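PDB 4TS6: Rab3 interacting molecule variant 2 from Drosophila melanogaster, which probably helps organise the presynaptic active zone and promote neurotransmitter release, contributing here a single C2 domain, its C2A. Local coordinates for residues L12-G17 against G111-D116. Numbering follows the deposited sequence.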
ATOM      1  N   LEU A  12      -3.521   7.851   1.537  1.00 28.76           N
ATOM      2  CA  LEU A  12      -3.676   6.472   1.951  1.00 27.18           C
ATOM      3  C   LEU A  12      -3.418   6.399   3.449  1.00 26.87           C
ATOM      4  O   LEU A  12      -2.548   7.107   3.953  1.00 32.02           O
ATOM      5  CB  LEU A  12      -2.642   5.626   1.216  1.00 24.57           C
ATOM      6  CG  LEU A  12      -2.495   4.165   1.618  1.00 34.66           C
ATOM      7  CD1 LEU A  12      -3.696   3.376   1.137  1.00 34.32           C
ATOM      8  CD2 LEU A  12      -1.219   3.599   1.027  1.00 42.59           C
ATOM      9  N   GLN A  13      -4.166   5.559   4.159  1.00 28.72           N
ATOM     10  CA  GLN A  13      -3.962   5.396   5.607  1.00 26.82           C
ATOM     11  C   GLN A  13      -3.336   4.035   5.855  1.00 31.07           C
ATOM     12  O   GLN A  13      -3.919   3.012   5.500  1.00 27.59           O
ATOM     13  CB  GLN A  13      -5.289   5.498   6.361  1.00 32.96           C
ATOM     14  CG  GLN A  13      -5.145   5.372   7.888  1.00 34.92           C
ATOM     15  CD  GLN A  13      -6.454   5.590   8.612  1.00 39.42           C
ATOM     16  OE1 GLN A  13      -7.497   5.085   8.201  1.00 38.68           O
ATOM     17  NE2 GLN A  13      -6.410   6.358   9.683  1.00 37.07           N
ATOM     18  N   LEU A  14      -2.144   4.023   6.445  1.00 26.98           N
ATOM     19  CA  LEU A  14      -1.362   2.794   6.616  1.00 29.69           C
ATOM     20  C   LEU A  14      -0.957   2.650   8.069  1.00 31.46           C
ATOM     21  O   LEU A  14      -0.709   3.651   8.723  1.00 34.58           O
ATOM     22  CB  LEU A  14      -0.052   2.886   5.833  1.00 32.42           C
ATOM     23  CG  LEU A  14       0.028   2.832   4.320  1.00 42.08           C
ATOM     24  CD1 LEU A  14       1.462   3.052   3.882  1.00 36.80           C
ATOM     25  CD2 LEU A  14      -0.459   1.492   3.837  1.00 40.82           C
ATOM     26  N   LYS A  15      -0.861   1.411   8.558  1.00 26.83           N
ATOM     27  CA  LYS A  15      -0.236   1.133   9.855  1.00 33.27           C
ATOM     28  C   LYS A  15       0.953   0.225   9.600  1.00 36.74           C
ATOM     29  O   LYS A  15       0.837  -0.761   8.881  1.00 31.09           O
ATOM     30  CB  LYS A  15      -1.206   0.433  10.811  1.00 32.53           C
ATOM     31  CG  LYS A  15      -2.464   1.220  11.108  1.00 43.73           C
ATOM     32  CD  LYS A  15      -3.525   0.354  11.775  1.00 51.58           C
ATOM     33  CE  LYS A  15      -3.121  -0.070  13.174  1.00 66.04           C
ATOM     34  NZ  LYS A  15      -4.048  -1.083  13.762  1.00 71.01           N
ATOM     35  N   LEU A  16       2.102   0.567  10.171  1.00 26.82           N
ATOM     36  CA  LEU A  16       3.293  -0.263  10.031  1.00 27.14           C
ATOM     37  C   LEU A  16       3.791  -0.645  11.407  1.00 34.13           C
ATOM     38  O   LEU A  16       4.028   0.230  12.237  1.00 35.73           O
ATOM     39  CB  LEU A  16       4.401   0.494   9.292  1.00 32.06           C
ATOM     40  CG  LEU A  16       4.132   0.930   7.854  1.00 35.07           C
ATOM     41  CD1 LEU A  16       5.414   1.447   7.245  1.00 38.81           C
ATOM     42  CD2 LEU A  16       3.578  -0.223   7.036  1.00 34.13           C
ATOM     43  N   GLY A  17       3.924  -1.948  11.659  1.00 30.57           N
ATOM     44  CA  GLY A  17       4.460  -2.432  12.923  1.00 25.09           C
ATOM     45  C   GLY A  17       5.613  -3.377  12.671  1.00 31.04           C
ATOM     46  O   GLY A  17       5.699  -3.992  11.606  1.00 30.98           O
ATOM     47  N   GLY A 111      -1.521   6.153  -7.900  1.00 21.31           N
ATOM     48  CA  GLY A 111      -0.552   6.832  -7.052  1.00 21.52           C
ATOM     49  C   GLY A 111       0.181   5.846  -6.176  1.00 22.54           C
ATOM     50  O   GLY A 111      -0.197   4.675  -6.086  1.00 21.99           O
ATOM     51  N   GLU A 112       1.218   6.323  -5.492  1.00 23.97           N
ATOM     52  CA  GLU A 112       2.065   5.424  -4.731  1.00 19.14           C
ATOM     53  C   GLU A 112       2.503   6.109  -3.450  1.00 23.82           C
ATOM     54  O   GLU A 112       2.507   7.339  -3.356  1.00 21.48           O
ATOM     55  CB  GLU A 112       3.317   5.037  -5.549  1.00 25.82           C
ATOM     56  CG  GLU A 112       4.245   6.236  -5.794  1.00 23.36           C
ATOM     57  CD  GLU A 112       5.585   5.849  -6.387  1.00 32.26           C
ATOM     58  OE1 GLU A 112       6.521   6.686  -6.342  1.00 32.62           O
ATOM     59  OE2 GLU A 112       5.700   4.720  -6.906  1.00 31.00           O
ATOM     60  N   VAL A 113       2.830   5.291  -2.457  1.00 21.80           N
ATOM     61  CA  VAL A 113       3.430   5.764  -1.220  1.00 21.72           C
ATOM     62  C   VAL A 113       4.631   4.872  -1.040  1.00 22.14           C
ATOM     63  O   VAL A 113       4.514   3.646  -1.081  1.00 23.37           O
ATOM     64  CB  VAL A 113       2.465   5.612  -0.027  1.00 20.52           C
ATOM     65  CG1 VAL A 113       3.193   5.853   1.290  1.00 29.33           C
ATOM     66  CG2 VAL A 113       1.296   6.595  -0.154  1.00 20.29           C
ATOM     67  N   VAL A 114       5.800   5.483  -0.907  1.00 19.46           N
ATOM     68  CA  VAL A 114       7.016   4.706  -0.738  1.00 19.68           C
ATOM     69  C   VAL A 114       7.624   5.050   0.607  1.00 26.52           C
ATOM     70  O   VAL A 114       7.876   6.223   0.909  1.00 23.57           O
ATOM     71  CB  VAL A 114       8.029   4.968  -1.867  1.00 29.84           C
ATOM     72  CG1 VAL A 114       9.272   4.119  -1.661  1.00 31.33           C
ATOM     73  CG2 VAL A 114       7.412   4.628  -3.204  1.00 29.56           C
ATOM     74  N   ILE A 115       7.833   4.035   1.431  1.00 23.32           N
ATOM     75  CA  ILE A 115       8.339   4.294   2.776  1.00 32.87           C
ATOM     76  C   ILE A 115       9.780   3.831   2.938  1.00 32.84           C
ATOM     77  O   ILE A 115      10.099   2.689   2.629  1.00 22.31           O
ATOM     78  CB  ILE A 115       7.413   3.683   3.837  1.00 32.08           C
ATOM     79  CG1 ILE A 115       6.078   4.461   3.832  1.00 34.10           C
ATOM     80  CG2 ILE A 115       8.053   3.764   5.214  1.00 31.88           C
ATOM     81  CD1 ILE A 115       4.970   3.826   4.643  1.00 39.22           C
ATOM     82  N   ASP A 116      10.646   4.742   3.387  1.00 34.60           N
ATOM     83  CA  ASP A 116      12.041   4.421   3.695  1.00 39.42           C
ATOM     84  C   ASP A 116      12.078   3.841   5.114  1.00 30.22           C
ATOM     85  O   ASP A 116      12.082   4.581   6.095  1.00 35.70           O
ATOM     86  CB  ASP A 116      12.911   5.685   3.598  1.00 41.88           C
ATOM     87  CG  ASP A 116      14.411   5.377   3.473  1.00 54.55           C
ATOM     88  OD1 ASP A 116      14.858   4.285   3.895  1.00 47.53           O
ATOM     89  OD2 ASP A 116      15.148   6.246   2.954  1.00 52.30           O
TER
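Ile115 pushes its CD1 methyl into the notch between Leu14 and Leu16. Ile115 CD1 lies 3.7 Å from CD1 of Leu14 and 3.6 Å from CD1 of Leu16. In both pairs the side chains meet tip to tip. With CG1 anti to the carbonyl carbon (chi1 -68°), the long branch of Ile115 reaches across to the leucines. The short branch, Ile115 CG2, broadens the bump and comes within 4.1 Å of Leu16 CD1.

Two residues earlier, Val113 fits differently: its two methyls part to face different leucines. Val113 CG1 approaches CD1 of Leu14 at 4.2 Å, the two side chains running past each other in opposite directions. Val113 CG2 meets CD2 of Leu12 at 4.1 Å, at a slant. Leu14 CD1 is thus shared by Val113 and Ile115.

No hydrogen bond joins the segments. The axes of the two segments come no closer than 9.4 Å and cross at -30°, so the side chains alone bridge the gap. All five are buried. Val96 and Leu94 of strand 93-100 extend the apolar layer beside Leu12 and Leu16, and Tyr129 of strand 123-130 touches Val113. Strand 11-19 lies inside one four-stranded antiparallel sheet, and strand 108-116 edges the other. Their face-to-face leucine, valine and isoleucine packing forms part of the hydrophobic core of the C2-domain beta sandwich.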